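Local coordinates for protein exodeoxyribonuclease 10 (Escherichia coli, PDB 4FZY) that degrades single- and double-stranded DNA from the 3' end as a magnesium-dependent exonuclease of the DEDDh family, at residues R3-E8 / V17-V22; L123-P128 / T143-I148. All blocks are in the same frame, centred on the assembly; numbering follows the deposited sequence.

Contact 1: residues R3-E8 / V17-V22; sequences RIIDTE and VEIASV. With NA (sodium ion), chain F; NA (sodium ion), chain E; nucleotides of chain A.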
ATOM      1  N   ARG B   3       7.399  28.845   6.487  1.00 16.95           N
ATOM      2  CA  ARG B   3       8.766  28.759   6.002  1.00 16.24           C
ATOM      3  C   ARG B   3       8.964  27.480   5.216  1.00 15.45           C
ATOM      4  O   ARG B   3       8.781  26.369   5.736  1.00 15.35           O
ATOM      5  CB  ARG B   3       9.766  28.822   7.156  1.00 15.05           C
ATOM      6  CG  ARG B   3      11.206  28.639   6.694  1.00 19.20           C
ATOM      7  CD  ARG B   3      12.179  29.173   7.715  1.00 23.09           C
ATOM      8  NE  ARG B   3      12.046  30.614   7.851  1.00 23.28           N
ATOM      9  CZ  ARG B   3      12.610  31.335   8.812  1.00 21.47           C
ATOM     10  NH1 ARG B   3      13.316  30.739   9.766  1.00 19.66           N
ATOM     11  NH2 ARG B   3      12.444  32.654   8.827  1.00 17.32           N
ATOM     12  N   ILE B   4       9.259  27.650   3.937  1.00 14.68           N
ATOM     13  CA  ILE B   4       9.592  26.543   3.074  1.00 15.48           C
ATOM     14  C   ILE B   4      11.050  26.153   3.288  1.00 15.84           C
ATOM     15  O   ILE B   4      11.933  27.000   3.228  1.00 16.71           O
ATOM     16  CB  ILE B   4       9.371  26.926   1.609  1.00 14.30           C
ATOM     17  CG1 ILE B   4       7.881  26.833   1.246  1.00 17.73           C
ATOM     18  CG2 ILE B   4      10.187  26.041   0.708  1.00 17.31           C
ATOM     19  CD1 ILE B   4       7.029  27.987   1.749  1.00 12.78           C
ATOM     20  N   ILE B   5      11.293  24.879   3.563  1.00 16.24           N
ATOM     21  CA  ILE B   5      12.635  24.398   3.842  1.00 17.38           C
ATOM     22  C   ILE B   5      13.033  23.368   2.790  1.00 15.83           C
ATOM     23  O   ILE B   5      12.257  22.485   2.469  1.00 15.79           O
ATOM     24  CB  ILE B   5      12.709  23.740   5.247  1.00 18.34           C
ATOM     25  CG1 ILE B   5      12.958  24.797   6.310  1.00 23.41           C
ATOM     26  CG2 ILE B   5      13.889  22.792   5.337  1.00 21.47           C
ATOM     27  CD1 ILE B   5      14.435  24.853   6.771  1.00 22.05           C
ATOM     28  N   ASP B   6      14.257  23.468   2.282  1.00 14.87           N
ATOM     29  CA  ASP B   6      14.777  22.451   1.376  1.00 14.80           C
ATOM     30  C   ASP B   6      16.270  22.225   1.562  1.00 14.56           C
ATOM     31  O   ASP B   6      16.999  23.149   1.924  1.00 14.28           O
ATOM     32  CB  ASP B   6      14.478  22.807  -0.079  1.00 13.14           C
ATOM     33  CG  ASP B   6      14.780  21.662  -1.036  1.00 15.74           C
ATOM     34  OD1 ASP B   6      14.436  20.503  -0.715  1.00 14.38           O
ATOM     35  OD2 ASP B   6      15.368  21.913  -2.117  1.00 18.10           O
ATOM     36  N   THR B   7      16.723  21.025   1.197  1.00 13.33           N
ATOM     37  CA  THR B   7      18.004  20.511   1.628  1.00 14.41           C
ATOM     38  C   THR B   7      18.651  19.624   0.526  1.00 14.53           C
ATOM     39  O   THR B   7      17.987  18.777  -0.063  1.00 15.88           O
ATOM     40  CB  THR B   7      17.837  19.762   2.982  1.00 14.55           C
ATOM     41  OG1 THR B   7      19.103  19.617   3.628  1.00 18.95           O
ATOM     42  CG2 THR B   7      17.218  18.403   2.788  1.00 16.41           C
ATOM     43  N   GLU B   8      19.873  19.953   0.114  1.00 14.53           N
ATOM     44  CA  GLU B   8      20.645  19.043  -0.759  1.00 13.68           C
ATOM     45  C   GLU B   8      21.617  18.188   0.086  1.00 13.36           C
ATOM     46  O   GLU B   8      22.231  18.688   1.017  1.00 12.83           O
ATOM     47  CB  GLU B   8      21.412  19.812  -1.860  1.00 12.48           C
ATOM     48  CG  GLU B   8      20.571  20.757  -2.769  1.00 12.10           C
ATOM     49  CD  GLU B   8      19.249  20.138  -3.285  1.00 17.15           C
ATOM     50  OE1 GLU B   8      19.194  18.912  -3.522  1.00 12.85           O
ATOM     51  OE2 GLU B   8      18.275  20.898  -3.506  1.00 13.86           O
ATOM     52  N   VAL B  17      24.820  19.093   2.243  1.00 14.11           N
ATOM     53  CA  VAL B  17      25.717  19.934   1.466  1.00 14.10           C
ATOM     54  C   VAL B  17      25.113  21.290   1.149  1.00 14.89           C
ATOM     55  O   VAL B  17      25.822  22.193   0.725  1.00 15.79           O
ATOM     56  CB  VAL B  17      26.148  19.255   0.145  1.00 14.53           C
ATOM     57  CG1 VAL B  17      26.922  18.002   0.433  1.00 14.55           C
ATOM     58  CG2 VAL B  17      24.952  18.943  -0.713  1.00 14.76           C
ATOM     59  N   GLU B  18      23.800  21.429   1.315  1.00 14.91           N
ATOM     60  CA  GLU B  18      23.158  22.719   1.090  1.00 14.48           C
ATOM     61  C   GLU B  18      21.875  22.804   1.858  1.00 14.71           C
ATOM     62  O   GLU B  18      21.213  21.800   2.076  1.00 16.63           O
ATOM     63  CB  GLU B  18      22.879  22.943  -0.397  1.00 14.84           C
ATOM     64  CG  GLU B  18      22.770  24.416  -0.781  1.00 14.85           C
ATOM     65  CD  GLU B  18      22.469  24.624  -2.259  1.00 16.54           C
ATOM     66  OE1 GLU B  18      21.842  23.740  -2.884  1.00 13.31           O
ATOM     67  OE2 GLU B  18      22.816  25.705  -2.785  1.00 19.32           O
ATOM     68  N   ILE B  19      21.519  24.014   2.268  1.00 15.22           N
ATOM     69  CA  ILE B  19      20.215  24.260   2.867  1.00 13.94           C
ATOM     70  C   ILE B  19      19.735  25.633   2.461  1.00 13.97           C
ATOM     71  O   ILE B  19      20.542  26.516   2.137  1.00 13.47           O
ATOM     72  CB  ILE B  19      20.271  24.160   4.408  1.00 13.80           C
ATOM     73  CG1 ILE B  19      18.859  24.207   5.009  1.00 11.37           C
ATOM     74  CG2 ILE B  19      21.149  25.266   4.982  1.00 13.72           C
ATOM     75  CD1 ILE B  19      18.796  23.873   6.494  1.00  5.66           C
ATOM     76  N   ALA B  20      18.416  25.801   2.417  1.00 14.60           N
ATOM     77  CA  ALA B  20      17.821  27.065   1.994  1.00 13.03           C
ATOM     78  C   ALA B  20      16.372  27.130   2.407  1.00 12.99           C
ATOM     79  O   ALA B  20      15.712  26.101   2.546  1.00 12.67           O
ATOM     80  CB  ALA B  20      17.945  27.234   0.488  1.00 11.27           C
ATOM     81  N   SER B  21      15.863  28.351   2.539  1.00 13.05           N
ATOM     82  CA  SER B  21      14.466  28.561   2.825  1.00 13.66           C
ATOM     83  C   SER B  21      13.958  29.842   2.178  1.00 13.36           C
ATOM     84  O   SER B  21      14.742  30.679   1.741  1.00 12.29           O
ATOM     85  CB  SER B  21      14.223  28.589   4.337  1.00 13.78           C
ATOM     86  OG  SER B  21      14.789  29.752   4.905  1.00 19.79           O
ATOM     87  N   VAL B  22      12.635  29.936   2.046  1.00 13.06           N
ATOM     88  CA  VAL B  22      11.961  31.203   1.799  1.00 11.54           C
ATOM     89  C   VAL B  22      10.753  31.286   2.711  1.00 11.39           C
ATOM     90  O   VAL B  22      10.309  30.287   3.264  1.00 11.66           O
ATOM     91  CB  VAL B  22      11.498  31.353   0.314  1.00 11.31           C
ATOM     92  CG1 VAL B  22      12.676  31.528  -0.594  1.00  9.21           C
ATOM     93  CG2 VAL B  22      10.668  30.152  -0.128  1.00 12.17           C
TER
HETATM   94 NA    NA F 201      15.837  19.924  -3.746  1.00 22.34          NA
HETATM   95 NA    NA E 101      14.106  18.318  -0.901  1.00 30.97          NA
ATOM     96  P    DG A  12      15.125  16.461  -3.267  1.00 16.97           P
ATOM     97  OP1  DG A  12      15.187  17.921  -3.035  1.00 20.12           O
ATOM     98  OP2  DG A  12      14.588  15.955  -4.549  1.00 14.69           O
ATOM     99  O5'  DG A  12      16.595  15.837  -3.055  1.00 14.88           O
ATOM    100  C5'  DG A  12      17.104  15.610  -1.765  1.00 11.58           C
ATOM    101  C4'  DG A  12      18.526  15.082  -1.835  1.00 15.67           C
ATOM    102  O4'  DG A  12      18.488  13.638  -1.751  1.00 16.93           O
ATOM    103  C3'  DG A  12      19.300  15.383  -3.114  1.00 15.35           C
ATOM    104  O3'  DG A  12      20.027  16.606  -2.996  1.00 17.22           O
ATOM    105  C2'  DG A  12      20.272  14.218  -3.186  1.00 12.06           C
ATOM    106  C1'  DG A  12      19.434  13.083  -2.635  1.00 16.29           C
ATOM    107  N9   DG A  12      18.698  12.367  -3.659  1.00 22.19           N
ATOM    108  C8   DG A  12      17.567  12.788  -4.311  1.00 19.56           C
ATOM    109  N7   DG A  12      17.104  11.906  -5.151  1.00 19.94           N
ATOM    110  C5   DG A  12      17.979  10.836  -5.045  1.00 19.27           C
ATOM    111  C6   DG A  12      17.990   9.596  -5.729  1.00 21.60           C
ATOM    112  O6   DG A  12      17.185   9.189  -6.580  1.00 22.06           O
ATOM    113  N1   DG A  12      19.055   8.787  -5.334  1.00 13.63           N
ATOM    114  C2   DG A  12      19.981   9.148  -4.389  1.00 17.30           C
ATOM    115  N2   DG A  12      20.909   8.241  -4.099  1.00 13.44           N
ATOM    116  N3   DG A  12      20.008  10.324  -3.768  1.00 19.43           N
ATOM    117  C4   DG A  12      18.973  11.108  -4.141  1.00 21.02           C
TER
HETATM  118  O   HOH W   1      12.497  18.511  -2.421  1.00 23.31           O
HETATM  119  O   HOH W   2      12.102  18.099   0.363  1.00 16.05           O
HETATM  120  O   HOH W   3      15.407  17.631   0.778  1.00 25.39           O

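Contact 2: residues L123-P128 / T143-I148; sequences LNVQTP and TAALLI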
ATOM      1  N   LEU B 123       2.804  25.876 -12.911  1.00 23.86           N
ATOM      2  CA  LEU B 123       3.172  26.953 -12.006  1.00 24.39           C
ATOM      3  C   LEU B 123       4.086  27.974 -12.683  1.00 25.69           C
ATOM      4  O   LEU B 123       4.755  27.676 -13.687  1.00 23.93           O
ATOM      5  CB  LEU B 123       3.832  26.396 -10.740  1.00 23.98           C
ATOM      6  CG  LEU B 123       2.989  25.468  -9.847  1.00 22.99           C
ATOM      7  CD1 LEU B 123       3.855  24.845  -8.785  1.00 22.37           C
ATOM      8  CD2 LEU B 123       1.830  26.212  -9.210  1.00 23.92           C
ATOM      9  N   ASN B 124       4.059  29.199 -12.174  1.00 27.39           N
ATOM     10  CA  ASN B 124       5.074  30.178 -12.525  1.00 29.69           C
ATOM     11  C   ASN B 124       5.737  30.715 -11.288  1.00 29.58           C
ATOM     12  O   ASN B 124       5.069  31.227 -10.391  1.00 29.37           O
ATOM     13  CB  ASN B 124       4.488  31.334 -13.344  1.00 30.67           C
ATOM     14  CG  ASN B 124       5.553  32.039 -14.212  1.00 33.13           C
ATOM     15  OD1 ASN B 124       5.901  31.564 -15.303  1.00 28.17           O
ATOM     16  ND2 ASN B 124       6.079  33.167 -13.715  1.00 30.92           N
ATOM     17  N   VAL B 125       7.050  30.565 -11.215  1.00 29.68           N
ATOM     18  CA  VAL B 125       7.780  31.127 -10.105  1.00 31.21           C
ATOM     19  C   VAL B 125       9.035  31.857 -10.544  1.00 31.66           C
ATOM     20  O   VAL B 125       9.588  31.567 -11.594  1.00 31.55           O
ATOM     21  CB  VAL B 125       8.076  30.071  -9.011  1.00 31.59           C
ATOM     22  CG1 VAL B 125       9.150  29.087  -9.467  1.00 29.12           C
ATOM     23  CG2 VAL B 125       8.451  30.768  -7.691  1.00 32.65           C
ATOM     24  N   GLN B 126       9.391  32.902  -9.807  1.00 33.91           N
ATOM     25  CA  GLN B 126      10.623  33.628 -10.071  1.00 36.37           C
ATOM     26  C   GLN B 126      11.794  32.962  -9.352  1.00 35.82           C
ATOM     27  O   GLN B 126      11.886  33.009  -8.127  1.00 37.09           O
ATOM     28  CB  GLN B 126      10.492  35.093  -9.646  1.00 37.63           C
ATOM     29  CG  GLN B 126      11.789  35.914  -9.785  1.00 44.31           C
ATOM     30  CD  GLN B 126      12.027  36.420 -11.204  1.00 51.12           C
ATOM     31  OE1 GLN B 126      12.373  35.649 -12.110  1.00 52.78           O
ATOM     32  NE2 GLN B 126      11.889  37.731 -11.391  1.00 52.09           N
ATOM     33  N   THR B 127      12.668  32.327 -10.128  1.00 34.88           N
ATOM     34  CA  THR B 127      13.754  31.516  -9.592  1.00 34.27           C
ATOM     35  C   THR B 127      15.010  32.358  -9.389  1.00 32.22           C
ATOM     36  O   THR B 127      15.138  33.432  -9.960  1.00 31.95           O
ATOM     37  CB  THR B 127      14.082  30.335 -10.547  1.00 36.39           C
ATOM     38  OG1 THR B 127      13.656  30.665 -11.879  1.00 33.96           O
ATOM     39  CG2 THR B 127      13.376  29.021 -10.074  1.00 34.24           C
ATOM     40  N   PRO B 128      15.936  31.878  -8.553  1.00 31.22           N
ATOM     41  CA  PRO B 128      17.121  32.683  -8.292  1.00 30.48           C
ATOM     42  C   PRO B 128      18.109  32.603  -9.447  1.00 30.19           C
ATOM     43  O   PRO B 128      17.955  31.763 -10.340  1.00 29.97           O
ATOM     44  CB  PRO B 128      17.726  32.030  -7.040  1.00 30.59           C
ATOM     45  CG  PRO B 128      16.624  31.287  -6.419  1.00 31.46           C
ATOM     46  CD  PRO B 128      15.765  30.813  -7.557  1.00 30.84           C
ATOM     47  N   THR B 143       8.718  24.917  -4.616  1.00  9.03           N
ATOM     48  CA  THR B 143       7.847  24.331  -3.611  1.00  8.63           C
ATOM     49  C   THR B 143       6.939  25.400  -3.009  1.00  9.74           C
ATOM     50  O   THR B 143       5.773  25.137  -2.707  1.00  9.93           O
ATOM     51  CB  THR B 143       8.665  23.619  -2.507  1.00  8.31           C
ATOM     52  OG1 THR B 143       9.281  22.450  -3.052  1.00  9.63           O
ATOM     53  CG2 THR B 143       7.791  23.202  -1.346  1.00  8.08           C
ATOM     54  N   ALA B 144       7.460  26.625  -2.922  1.00 10.44           N
ATOM     55  CA  ALA B 144       6.693  27.772  -2.458  1.00 10.34           C
ATOM     56  C   ALA B 144       5.533  28.090  -3.391  1.00 10.09           C
ATOM     57  O   ALA B 144       4.414  28.232  -2.942  1.00  8.85           O
ATOM     58  CB  ALA B 144       7.594  28.993  -2.287  1.00 11.25           C
ATOM     59  N   ALA B 145       5.802  28.161  -4.691  1.00 10.77           N
ATOM     60  CA  ALA B 145       4.738  28.348  -5.687  1.00 10.71           C
ATOM     61  C   ALA B 145       3.655  27.264  -5.604  1.00 12.01           C
ATOM     62  O   ALA B 145       2.473  27.534  -5.857  1.00 13.74           O
ATOM     63  CB  ALA B 145       5.317  28.405  -7.092  1.00  8.30           C
ATOM     64  N   LEU B 146       4.071  26.025  -5.361  1.00 10.88           N
ATOM     65  CA  LEU B 146       3.136  24.921  -5.276  1.00 10.88           C
ATOM     66  C   LEU B 146       2.269  25.069  -4.031  1.00 12.43           C
ATOM     67  O   LEU B 146       1.078  24.726  -4.031  1.00 13.62           O
ATOM     68  CB  LEU B 146       3.886  23.586  -5.247  1.00  9.37           C
ATOM     69  CG  LEU B 146       3.120  22.355  -4.746  1.00  9.76           C
ATOM     70  CD1 LEU B 146       2.066  21.911  -5.758  1.00  9.39           C
ATOM     71  CD2 LEU B 146       4.066  21.203  -4.443  1.00  6.13           C
ATOM     72  N   LEU B 147       2.874  25.555  -2.958  1.00 13.61           N
ATOM     73  CA  LEU B 147       2.140  25.751  -1.724  1.00 14.23           C
ATOM     74  C   LEU B 147       1.095  26.833  -1.934  1.00 14.43           C
ATOM     75  O   LEU B 147      -0.056  26.681  -1.530  1.00 15.78           O
ATOM     76  CB  LEU B 147       3.071  26.129  -0.574  1.00 12.82           C
ATOM     77  CG  LEU B 147       2.337  26.540   0.710  1.00 13.86           C
ATOM     78  CD1 LEU B 147       1.842  25.326   1.465  1.00  9.87           C
ATOM     79  CD2 LEU B 147       3.191  27.443   1.611  1.00 11.21           C
ATOM     80  N   ILE B 148       1.485  27.905  -2.610  1.00 14.47           N
ATOM     81  CA  ILE B 148       0.579  29.022  -2.818  1.00 15.48           C
ATOM     82  C   ILE B 148      -0.580  28.629  -3.733  1.00 17.11           C
ATOM     83  O   ILE B 148      -1.720  28.997  -3.482  1.00 18.03           O
ATOM     84  CB  ILE B 148       1.308  30.244  -3.354  1.00 15.23           C
ATOM     85  CG1 ILE B 148       2.138  30.879  -2.232  1.00 12.61           C
ATOM     86  CG2 ILE B 148       0.310  31.254  -3.950  1.00 13.32           C
ATOM     87  CD1 ILE B 148       3.266  31.723  -2.728  1.00 17.36           C
TER

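Contact 1: residues R3-E8 / V17-V22
Glu-8 sets CG anti to its own carbonyl carbon (chi1 -55°) and then bends, while Glu-18 puts CG anti to its backbone N (chi1 -156°) and runs straight on, which lays the two side chains alongside each other, their carboxylate planes 64° apart. CG of Glu-8 comes to 3.2 Å from OE1 of Glu-18, whose charge is answered by Arg-135. The bend delivers Glu-8 OE1 to the hydrogen bond from O3' of DG12 of chain A, 2.5 Å, and OE2 to a sodium ion. Asp-6 shares that ion through OD2, 2.6 Å, and grips the second sodium through OD1, 2.2 Å; OP1 of DG12 bridges both. This is the acidic DTE strand of the DEDDh exonucleases, here the central strand of an RNase H-like sheet, and the sodium ions probably mark the magnesium sites. Its antiparallel partner opens with a classic beta bulge, Val-17 and Glu-18 both facing Glu-8: Glu-8 O accepts hydrogen bonds from Val-17 N at 2.9 Å and from Glu-18 N at 3.2 Å, both from the same face of its carbonyl plane. At the other end Arg-3 lays CG against CB of Ser-21, 3.8 Å, a small residue suited to lying under an aliphatic stem. Arg-3 NE continues to a salt bridge with Asp-23, and an alanine here would probably strand that carboxylate and uncover Ser-21.

Contact 2: residues L123-P128 / T143-I148
Leu-123 straddles the peptide link between Ala-145 and Leu-146, one methyl on each part of it. CD1 presses on the Leu-146 side, 3.6 Å from CA of Leu-146 and 3.8 Å from its CB, while CD2 lies 3.7 Å from the carbonyl O of Ala-145. The forked end of a leucine suits this place, because its two branches can rest on neighbouring parts of a helix surface where a single methyl would meet only one. Leu-146 itself turns its CG anti to the backbone N (chi1 162°), so that only its root meets Leu-123 and its branched end continues to Leu-117 of helix 114-120.

Two residues further along, Val-125 comes down over the side chain of Ala-145. Its CB is 3.8 Å from CB of Ala-145, and CG2 follows at 4.0 Å from the same CB. The two CA atoms are 6.0 Å apart, a closeness that the single methyl of an alanine allows. Between these two residues the bond from CA to CB of Asn-124 points away from the helix, as suits an exposed polar side chain, and the extended chain thus presents alternate side chains to helix 137-154. Tyr-118 touches both Leu-123 and Val-125, so helix 114-120, from which this loop departs, closes over the same apolar patch.

Where side chains of the loop and the helix meet each other, both are aliphatic, and Leu-123 also rests on the helix backbone; between these two segments the fit is therefore one of shape and buried carbon, without a polar bond to set the register.

Helix 137-154 connects the two contacts, whose centres are 14 Å apart. Residues 143-148 receive the loop of contact 2 on one side and meet the strands of contact 1 on another: CB of Ala-144 lies 3.9 Å from CG2 of Val-22, and CD2 of Leu-147 lies 3.9 Å from CD1 of Ile-4. The helix thus packs on the sheet face that also carries Asp-6 and Glu-8. Just upstream it supplies Asp-139, which binds the same sodium ion as those two acids, so sheet and helix together build the metal site. Contact 2 stands further back, with the side chain of Leu-146 about 11 Å from a bound sodium ion.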